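Local coordinates for protein ribose-phosphate pyrophosphokinase (Mycobacterium smegmatis, PDB 5MP7) that probably makes phosphoribosyl pyrophosphate by transferring the pyrophosphoryl group of ATP to ribose 5-phosphate, working as a magnesium-dependent homohexamer, at residues A[38-52]-A[73-85]. Sequence-based numbering, arbitrary orientation.
Sequences QTARDFANGEIFVRF and QWLMEQLIMIDAL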
loop_
_atom_site.group_PDB
_atom_site.type_symbol
_atom_site.label_atom_id
_atom_site.label_comp_id
_atom_site.label_asym_id
_atom_site.label_seq_id
_atom_site.Cartn_x
_atom_site.Cartn_y
_atom_site.Cartn_z
ATOM N N GLN A 38 48.944 19.539 -15.204
ATOM C CA GLN A 38 47.625 19.480 -15.750
ATOM C C GLN A 38 46.707 18.670 -14.887
ATOM O O GLN A 38 47.131 17.763 -14.222
ATOM C CB GLN A 38 47.699 18.876 -17.158
ATOM C CG GLN A 38 48.245 17.448 -17.169
ATOM C CD GLN A 38 47.980 16.661 -18.404
ATOM O OE1 GLN A 38 47.883 17.223 -19.463
ATOM N NE2 GLN A 38 47.894 15.328 -18.275
ATOM N N THR A 39 45.428 18.954 -14.986
ATOM C CA THR A 39 44.393 18.126 -14.401
ATOM C C THR A 39 43.888 17.170 -15.493
ATOM O O THR A 39 43.484 17.611 -16.562
ATOM C CB THR A 39 43.241 19.008 -13.946
ATOM O OG1 THR A 39 43.765 20.104 -13.194
ATOM C CG2 THR A 39 42.240 18.219 -13.125
ATOM N N ALA A 40 43.963 15.874 -15.256
ATOM C CA ALA A 40 43.467 14.870 -16.212
ATOM C C ALA A 40 42.676 13.849 -15.437
ATOM O O ALA A 40 43.244 13.126 -14.626
ATOM C CB ALA A 40 44.625 14.209 -16.958
ATOM N N ARG A 41 41.378 13.780 -15.695
ATOM C CA ARG A 41 40.459 12.959 -14.928
ATOM C C ARG A 41 39.303 12.447 -15.773
ATOM O O ARG A 41 38.955 13.048 -16.785
ATOM C CB ARG A 41 39.880 13.792 -13.786
ATOM C CG ARG A 41 40.907 14.459 -12.857
ATOM C CD ARG A 41 41.654 13.559 -11.868
ATOM N NE ARG A 41 42.282 14.500 -10.938
ATOM C CZ ARG A 41 43.436 15.152 -11.155
ATOM N NH1 ARG A 41 44.177 14.907 -12.240
ATOM N NH2 ARG A 41 43.879 16.035 -10.256
ATOM N N ASP A 42 38.659 11.391 -15.286
ATOM C CA ASP A 42 37.550 10.737 -15.971
ATOM C C ASP A 42 36.247 11.001 -15.243
ATOM O O ASP A 42 36.157 10.832 -14.033
ATOM C CB ASP A 42 37.752 9.219 -16.028
ATOM C CG ASP A 42 38.903 8.777 -17.001
ATOM O OD1 ASP A 42 39.338 9.551 -17.882
ATOM O OD2 ASP A 42 39.361 7.623 -16.913
ATOM N N PHE A 43 35.231 11.408 -15.987
ATOM C CA PHE A 43 33.847 11.294 -15.528
ATOM C C PHE A 43 33.439 9.827 -15.527
ATOM O O PHE A 43 34.031 9.008 -16.228
ATOM C CB PHE A 43 32.900 12.092 -16.430
ATOM C CG PHE A 43 33.174 13.585 -16.424
ATOM C CD1 PHE A 43 33.416 14.265 -15.233
ATOM C CD2 PHE A 43 33.201 14.315 -17.617
ATOM C CE1 PHE A 43 33.672 15.631 -15.237
ATOM C CE2 PHE A 43 33.460 15.679 -17.624
ATOM C CZ PHE A 43 33.695 16.339 -16.434
ATOM N N ALA A 44 32.441 9.498 -14.711
ATOM C CA ALA A 44 31.995 8.105 -14.543
ATOM C C ALA A 44 31.566 7.524 -15.881
ATOM O O ALA A 44 31.759 6.331 -16.167
ATOM C CB ALA A 44 30.853 8.057 -13.559
ATOM N N ASN A 45 30.969 8.412 -16.679
ATOM C CA ASN A 45 30.721 8.228 -18.119
ATOM C C ASN A 45 31.865 7.586 -18.937
ATOM O O ASN A 45 31.615 6.756 -19.811
ATOM C CB ASN A 45 30.435 9.614 -18.707
ATOM C CG ASN A 45 29.644 9.555 -19.974
ATOM O OD1 ASN A 45 29.384 8.486 -20.518
ATOM N ND2 ASN A 45 29.236 10.713 -20.453
ATOM N N GLY A 46 33.113 7.980 -18.654
ATOM C CA GLY A 46 34.295 7.622 -19.460
ATOM C C GLY A 46 34.852 8.844 -20.195
ATOM O O GLY A 46 35.951 8.796 -20.720
ATOM N N GLU A 47 34.070 9.923 -20.290
ATOM C CA GLU A 47 34.555 11.172 -20.880
ATOM C C GLU A 47 35.763 11.673 -20.117
ATOM O O GLU A 47 35.780 11.700 -18.903
ATOM C CB GLU A 47 33.474 12.271 -20.891
ATOM C CG GLU A 47 32.490 12.204 -22.054
ATOM C CD GLU A 47 31.222 13.051 -21.846
ATOM O OE1 GLU A 47 31.276 14.066 -21.095
ATOM O OE2 GLU A 47 30.150 12.702 -22.430
ATOM N N ILE A 48 36.765 12.106 -20.848
ATOM C CA ILE A 48 37.990 12.636 -20.268
ATOM C C ILE A 48 37.936 14.157 -20.155
ATOM O O ILE A 48 37.520 14.827 -21.082
ATOM C CB ILE A 48 39.170 12.224 -21.154
ATOM C CG1 ILE A 48 39.265 10.711 -21.189
ATOM C CG2 ILE A 48 40.492 12.785 -20.668
ATOM C CD1 ILE A 48 39.761 10.242 -22.516
ATOM N N PHE A 49 38.411 14.666 -19.029
ATOM C CA PHE A 49 38.518 16.077 -18.777
ATOM C C PHE A 49 39.984 16.423 -18.716
ATOM O O PHE A 49 40.729 15.806 -17.997
ATOM C CB PHE A 49 37.873 16.404 -17.440
ATOM C CG PHE A 49 37.983 17.854 -17.057
ATOM C CD1 PHE A 49 39.139 18.329 -16.433
ATOM C CD2 PHE A 49 36.940 18.753 -17.310
ATOM C CE1 PHE A 49 39.266 19.666 -16.084
ATOM C CE2 PHE A 49 37.058 20.098 -16.950
ATOM C CZ PHE A 49 38.228 20.554 -16.336
ATOM N N VAL A 50 40.383 17.477 -19.412
ATOM C CA VAL A 50 41.777 17.878 -19.469
ATOM C C VAL A 50 41.842 19.354 -19.223
ATOM O O VAL A 50 41.095 20.088 -19.821
ATOM C CB VAL A 50 42.397 17.481 -20.841
ATOM C CG1 VAL A 50 43.509 18.421 -21.294
ATOM C CG2 VAL A 50 42.968 16.059 -20.773
ATOM N N ARG A 51 42.766 19.809 -18.386
ATOM C CA ARG A 51 43.019 21.234 -18.243
ATOM C C ARG A 51 44.471 21.510 -17.934
ATOM O O ARG A 51 45.034 20.877 -17.077
ATOM C CB ARG A 51 42.157 21.811 -17.139
ATOM C CG ARG A 51 42.225 23.331 -17.079
ATOM C CD ARG A 51 41.349 23.866 -15.952
ATOM N NE ARG A 51 41.755 23.239 -14.701
ATOM C CZ ARG A 51 40.956 22.884 -13.704
ATOM N NH1 ARG A 51 39.639 23.104 -13.751
ATOM N NH2 ARG A 51 41.494 22.296 -12.643
ATOM N N PHE A 52 45.075 22.456 -18.639
ATOM C CA PHE A 52 46.472 22.780 -18.389
ATOM C C PHE A 52 46.548 23.799 -17.273
ATOM O O PHE A 52 45.804 24.764 -17.265
ATOM C CB PHE A 52 47.177 23.275 -19.632
ATOM C CG PHE A 52 47.210 22.255 -20.723
ATOM C CD1 PHE A 52 47.760 21.001 -20.500
ATOM C CD2 PHE A 52 46.693 22.547 -21.982
ATOM C CE1 PHE A 52 47.784 20.059 -21.502
ATOM C CE2 PHE A 52 46.718 21.601 -22.990
ATOM C CZ PHE A 52 47.247 20.353 -22.747
ATOM N N GLN A 73 40.751 4.816 -24.976
ATOM C CA GLN A 73 40.776 5.856 -23.977
ATOM C C GLN A 73 42.042 6.720 -24.060
ATOM O O GLN A 73 41.982 7.937 -23.949
ATOM C CB GLN A 73 40.711 5.210 -22.608
ATOM C CG GLN A 73 40.642 6.189 -21.469
ATOM C CD GLN A 73 40.844 5.493 -20.134
ATOM O OE1 GLN A 73 40.616 4.291 -20.019
ATOM N NE2 GLN A 73 41.259 6.255 -19.117
ATOM N N TRP A 74 43.190 6.089 -24.260
ATOM C CA TRP A 74 44.448 6.845 -24.259
ATOM C C TRP A 74 44.648 7.598 -25.548
ATOM O O TRP A 74 45.271 8.658 -25.567
ATOM C CB TRP A 74 45.653 5.961 -23.971
ATOM C CG TRP A 74 45.558 5.173 -22.731
ATOM C CD1 TRP A 74 45.651 3.833 -22.644
ATOM C CD2 TRP A 74 45.305 5.643 -21.417
ATOM N NE1 TRP A 74 45.472 3.422 -21.354
ATOM C CE2 TRP A 74 45.273 4.520 -20.571
ATOM C CE3 TRP A 74 45.111 6.902 -20.864
ATOM C CZ2 TRP A 74 45.070 4.608 -19.192
ATOM C CZ3 TRP A 74 44.888 6.994 -19.479
ATOM C CH2 TRP A 74 44.880 5.842 -18.661
ATOM N N LEU A 75 44.129 7.043 -26.621
ATOM C CA LEU A 75 44.130 7.720 -27.917
ATOM C C LEU A 75 43.258 8.978 -27.893
ATOM O O LEU A 75 43.689 10.037 -28.360
ATOM C CB LEU A 75 43.669 6.751 -29.018
ATOM C CG LEU A 75 43.632 7.347 -30.410
ATOM C CD1 LEU A 75 44.997 7.905 -30.846
ATOM C CD2 LEU A 75 43.126 6.261 -31.358
ATOM N N MET A 76 42.050 8.875 -27.329
ATOM C CA MET A 76 41.198 10.072 -27.123
ATOM C C MET A 76 41.830 11.093 -26.187
ATOM O O MET A 76 41.752 12.259 -26.461
ATOM C CB MET A 76 39.840 9.721 -26.576
ATOM C CG MET A 76 38.952 9.014 -27.595
ATOM S SD MET A 76 38.649 9.902 -29.140
ATOM C CE MET A 76 38.265 11.553 -28.536
ATOM N N GLU A 77 42.519 10.656 -25.130
ATOM C CA GLU A 77 43.181 11.596 -24.251
ATOM C C GLU A 77 44.240 12.403 -24.989
ATOM O O GLU A 77 44.349 13.597 -24.788
ATOM C CB GLU A 77 43.770 10.887 -23.014
ATOM C CG GLU A 77 44.514 11.832 -22.068
ATOM C CD GLU A 77 44.858 11.217 -20.695
ATOM O OE1 GLU A 77 45.899 10.498 -20.560
ATOM O OE2 GLU A 77 44.100 11.497 -19.723
ATOM N N GLN A 78 45.037 11.741 -25.822
ATOM C CA GLN A 78 46.043 12.418 -26.625
ATOM C C GLN A 78 45.422 13.401 -27.609
ATOM O O GLN A 78 45.897 14.525 -27.731
ATOM C CB GLN A 78 46.905 11.394 -27.359
ATOM C CG GLN A 78 48.074 12.006 -28.099
ATOM C CD GLN A 78 49.131 10.992 -28.443
ATOM O OE1 GLN A 78 48.798 9.896 -28.851
ATOM N NE2 GLN A 78 50.392 11.320 -28.222
ATOM N N LEU A 79 44.352 12.998 -28.297
ATOM C CA LEU A 79 43.661 13.913 -29.214
ATOM C C LEU A 79 43.069 15.117 -28.504
ATOM O O LEU A 79 43.136 16.221 -29.044
ATOM C CB LEU A 79 42.531 13.214 -29.977
ATOM C CG LEU A 79 42.966 12.087 -30.903
ATOM C CD1 LEU A 79 41.756 11.308 -31.361
ATOM C CD2 LEU A 79 43.748 12.613 -32.079
ATOM N N ILE A 80 42.508 14.905 -27.318
ATOM C CA ILE A 80 41.938 16.001 -26.513
ATOM C C ILE A 80 43.029 16.998 -26.064
ATOM O O ILE A 80 42.836 18.187 -26.161
ATOM C CB ILE A 80 41.128 15.458 -25.346
ATOM C CG1 ILE A 80 39.819 14.918 -25.879
ATOM C CG2 ILE A 80 40.786 16.516 -24.329
ATOM C CD1 ILE A 80 39.174 13.895 -24.951
ATOM N N MET A 81 44.183 16.497 -25.640
ATOM C CA MET A 81 45.310 17.346 -25.282
ATOM C C MET A 81 45.823 18.145 -26.461
ATOM O O MET A 81 46.197 19.306 -26.317
ATOM C CB MET A 81 46.472 16.511 -24.715
ATOM C CG MET A 81 46.249 16.128 -23.267
ATOM S SD MET A 81 47.343 14.854 -22.580
ATOM C CE MET A 81 48.790 15.817 -22.255
ATOM N N ILE A 82 45.893 17.521 -27.621
ATOM C CA ILE A 82 46.321 18.225 -28.821
ATOM C C ILE A 82 45.328 19.344 -29.228
ATOM O O ILE A 82 45.772 20.421 -29.586
ATOM C CB ILE A 82 46.598 17.226 -29.964
ATOM C CG1 ILE A 82 47.840 16.419 -29.627
ATOM C CG2 ILE A 82 46.816 17.942 -31.297
ATOM C CD1 ILE A 82 47.942 15.132 -30.370
ATOM N N ASP A 83 44.014 19.089 -29.130
ATOM C CA ASP A 83 42.966 20.114 -29.325
ATOM C C ASP A 83 43.174 21.294 -28.399
ATOM O O ASP A 83 43.041 22.454 -28.792
ATOM C CB ASP A 83 41.548 19.496 -29.118
ATOM C CG ASP A 83 40.317 20.563 -29.221
ATOM O OD1 ASP A 83 40.101 21.401 -28.291
ATOM O OD2 ASP A 83 39.517 20.531 -30.202
ATOM N N ALA A 84 43.440 21.002 -27.138
ATOM C CA ALA A 84 43.620 22.052 -26.162
ATOM C C ALA A 84 44.850 22.910 -26.448
ATOM O O ALA A 84 44.818 24.120 -26.280
ATOM C CB ALA A 84 43.679 21.457 -24.766
ATOM N N LEU A 85 45.935 22.288 -26.882
ATOM C CA LEU A 85 47.128 23.038 -27.245
ATOM C C LEU A 85 46.903 23.852 -28.505
ATOM O O LEU A 85 47.408 24.963 -28.633
ATOM C CB LEU A 85 48.309 22.106 -27.486
ATOM C CG LEU A 85 48.852 21.416 -26.243
ATOM C CD1 LEU A 85 49.713 20.226 -26.635
ATOM C CD2 LEU A 85 49.664 22.349 -25.373
#
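Strand 48-52 runs over helix 73-85 with its axis 8.9 Å away and 36° from parallel, bringing Ile-48 opposite Glu-77 and Val-50 opposite Met-81, while its hairpin partner 38-42 lies farther off, at 11.3 Å. Ile-48, Val-50 and Phe-52, alternate residues of one strand face, point at the helix. With CG1 of Ile-48 anti to its carbonyl carbon (chi1 -62°), CD1 reaches the helix backbone, 3.5 Å from Gln-73 O, and also meets CB of Met-76. Ile-80 spans two strand positions: its CD1 touches CB of Ile-48, and its CG2 lies 4.0 Å from CB of Val-50. Both methyls of Val-50 rest on CG of Met-81, the side chains crossing nearly at right angles. The hairpin is the two-stranded antiparallel flag of PRPP synthetases, set beside the parallel sheet of the PRTase-like N-terminal domain; its turn carries Asn-45, Gly-46 and Glu-47, predicted to bind ATP. Phe-52 turns a ring edge to Met-81 O and sets CE2 3.5 Å from Ala-84 CB; Phe-15 packs edge-to-face with the same ring. From strand 38-42, Gln-38 OE1 approaches CE of Met-81 at 3.3 Å. The extended Glu-77 brings OE2 to 3.9 Å from both Ala-40 CB and Ile-48 CG2, where Arg-18 pairs with it and with Asp-42 OD1, probably offsetting the two nearby acids; Gln-65 NE2 donates to Glu-77 OE1.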